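Local structure of phosphatidylserine synthase (Haemophilus influenzae, 3HSI) at residues N18-A23 with Y232-A237. The protein probably acts as an enzyme of the phospholipase D superfamily, with PLD-type sequence in both halves of the chain. Numbering follows the deposited sequence.
Sequences NLPFLA and YSLKSA
L234 and L22 meet through one branch each: CD2 of L22 lies 4.1 Å from CD2 of L234, the two side chains crossing at a slant. L22 holds CG anti to its backbone N (chi1 161°), which leaves its two methyls to divide the work, CD2 against L234 and CD1 beside S236, 4.0 Å from its OG. The other branch of L234 turns to the backbone of 18-23, where CD1 comes within 4.0 Å of P20 O. That oxygen is not left to a methyl group, since S247 OG hydrogen-bonds to it. A forked leucine suits both places, because each has to fill two directions at once; L234 also touches P248 and S186.

A237 needs only its small side chain. The single methyl lets the backbones come close, CB lying 3.6 Å from P20 CB, and its CA makes a bent CA-H...O contact with F21 O, with a CA–O distance of 3.2 Å and an angle of 138° at the hydrogen. No conventional hydrogen bond joins the two segments, although F21 is bonded through its backbone to V238, immediately beyond 232-237.

In the fold, 22-23 is a short strand at the margin of a mixed sheet of this PLD-superfamily protein, antiparallel to 245-252, and 232-237 belongs to the irregular link from helix 216-229 into that same strand. The link thus runs beside 22-23 before its continuation pairs with that strand. Rigid P20 suits the extended approach to the strand, its backbone N having no hydrogen to offer. E182 of helix 181-195 binds the link at two points: it accepts a hydrogen bond from K235 N through OE2 and pairs with S236 OG through OE1, giving the serine hydroxyl a polar partner beside the L22 methyl.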
loop_
_atom_site.group_PDB
_atom_site.type_symbol
_atom_site.label_atom_id
_atom_site.label_comp_id
_atom_site.label_asym_id
_atom_site.label_seq_id
_atom_site.Cartn_x
_atom_site.Cartn_y
_atom_site.Cartn_z
ATOM N N ASN C 18 -25.204 -18.248 5.113
ATOM C CA ASN C 18 -24.955 -18.727 3.761
ATOM C C ASN C 18 -23.630 -19.492 3.621
ATOM O O ASN C 18 -23.399 -20.118 2.604
ATOM C CB ASN C 18 -25.043 -17.566 2.747
ATOM C CG ASN C 18 -26.464 -17.341 2.216
ATOM O OD1 ASN C 18 -27.286 -18.267 2.182
ATOM N ND2 ASN C 18 -26.753 -16.108 1.781
ATOM N N LEU C 19 -22.763 -19.465 4.636
ATOM C CA LEU C 19 -21.518 -20.262 4.583
ATOM C C LEU C 19 -21.758 -21.768 4.465
ATOM O O LEU C 19 -22.668 -22.296 5.094
ATOM C CB LEU C 19 -20.618 -19.987 5.804
ATOM C CG LEU C 19 -20.085 -18.544 5.825
ATOM C CD1 LEU C 19 -19.248 -18.306 7.056
ATOM C CD2 LEU C 19 -19.259 -18.243 4.553
ATOM N N PRO C 20 -20.943 -22.456 3.646
ATOM C CA PRO C 20 -20.994 -23.913 3.590
ATOM C C PRO C 20 -20.104 -24.510 4.681
ATOM O O PRO C 20 -19.061 -23.942 5.006
ATOM C CB PRO C 20 -20.418 -24.230 2.197
ATOM C CG PRO C 20 -19.398 -23.143 1.946
ATOM C CD PRO C 20 -19.996 -21.888 2.639
ATOM N N PHE C 21 -20.524 -25.627 5.250
ATOM C CA PHE C 21 -19.866 -26.163 6.418
ATOM C C PHE C 21 -19.775 -27.652 6.265
ATOM O O PHE C 21 -20.696 -28.271 5.778
ATOM C CB PHE C 21 -20.676 -25.885 7.681
ATOM C CG PHE C 21 -20.379 -24.567 8.302
ATOM C CD1 PHE C 21 -19.242 -24.407 9.107
ATOM C CD2 PHE C 21 -21.246 -23.480 8.099
ATOM C CE1 PHE C 21 -18.937 -23.151 9.672
ATOM C CE2 PHE C 21 -20.974 -22.226 8.679
ATOM C CZ PHE C 21 -19.810 -22.058 9.468
ATOM N N LEU C 22 -18.657 -28.202 6.702
ATOM C CA LEU C 22 -18.409 -29.625 6.652
ATOM C C LEU C 22 -18.459 -30.184 8.078
ATOM O O LEU C 22 -17.827 -29.648 9.003
ATOM C CB LEU C 22 -17.035 -29.826 6.015
ATOM C CG LEU C 22 -16.241 -31.115 6.167
ATOM C CD1 LEU C 22 -16.927 -32.323 5.508
ATOM C CD2 LEU C 22 -14.845 -30.870 5.547
ATOM N N ALA C 23 -19.207 -31.262 8.244
ATOM C CA ALA C 23 -19.442 -31.874 9.551
ATOM C C ALA C 23 -18.166 -32.422 10.166
ATOM O O ALA C 23 -17.336 -33.013 9.483
ATOM C CB ALA C 23 -20.513 -32.957 9.447
ATOM N N TYR C 232 -11.435 -22.084 -1.204
ATOM C CA TYR C 232 -11.390 -23.517 -0.893
ATOM C C TYR C 232 -12.694 -24.126 -1.403
ATOM O O TYR C 232 -13.683 -23.416 -1.500
ATOM C CB TYR C 232 -11.274 -23.743 0.605
ATOM C CG TYR C 232 -9.941 -23.341 1.208
ATOM C CD1 TYR C 232 -8.909 -24.262 1.299
ATOM C CD2 TYR C 232 -9.714 -22.049 1.675
ATOM C CE1 TYR C 232 -7.694 -23.929 1.841
ATOM C CE2 TYR C 232 -8.476 -21.698 2.232
ATOM C CZ TYR C 232 -7.484 -22.665 2.311
ATOM O OH TYR C 232 -6.243 -22.402 2.820
ATOM N N SER C 233 -12.689 -25.408 -1.767
ATOM C CA SER C 233 -13.922 -26.104 -2.175
ATOM C C SER C 233 -14.233 -27.249 -1.216
ATOM O O SER C 233 -13.345 -27.911 -0.715
ATOM C CB SER C 233 -13.798 -26.697 -3.586
ATOM O OG SER C 233 -13.792 -25.688 -4.555
ATOM N N LEU C 234 -15.517 -27.462 -0.981
ATOM C CA LEU C 234 -15.961 -28.547 -0.138
ATOM C C LEU C 234 -16.839 -29.471 -0.965
ATOM O O LEU C 234 -17.556 -29.015 -1.861
ATOM C CB LEU C 234 -16.720 -27.989 1.065
ATOM C CG LEU C 234 -15.879 -27.176 2.050
ATOM C CD1 LEU C 234 -16.760 -26.584 3.139
ATOM C CD2 LEU C 234 -14.742 -28.030 2.648
ATOM N N LYS C 235 -16.777 -30.766 -0.683
ATOM C CA LYS C 235 -17.662 -31.683 -1.377
ATOM C C LYS C 235 -18.998 -31.927 -0.675
ATOM O O LYS C 235 -20.039 -31.909 -1.328
ATOM C CB LYS C 235 -16.955 -32.997 -1.707
ATOM C CG LYS C 235 -16.190 -32.924 -2.997
ATOM C CD LYS C 235 -15.320 -34.146 -3.232
ATOM C CE LYS C 235 -14.419 -33.879 -4.435
ATOM N NZ LYS C 235 -12.993 -34.266 -4.215
ATOM N N SER C 236 -18.990 -32.170 0.633
ATOM C CA SER C 236 -20.250 -32.529 1.290
ATOM C C SER C 236 -20.777 -31.472 2.276
ATOM O O SER C 236 -21.365 -31.811 3.315
ATOM C CB SER C 236 -20.229 -33.976 1.865
ATOM O OG SER C 236 -19.248 -34.154 2.882
ATOM N N ALA C 237 -20.601 -30.195 1.897
ATOM C CA ALA C 237 -20.995 -29.031 2.707
ATOM C C ALA C 237 -22.491 -28.693 2.661
ATOM O O ALA C 237 -23.134 -28.725 1.597
ATOM C CB ALA C 237 -20.181 -27.819 2.313
#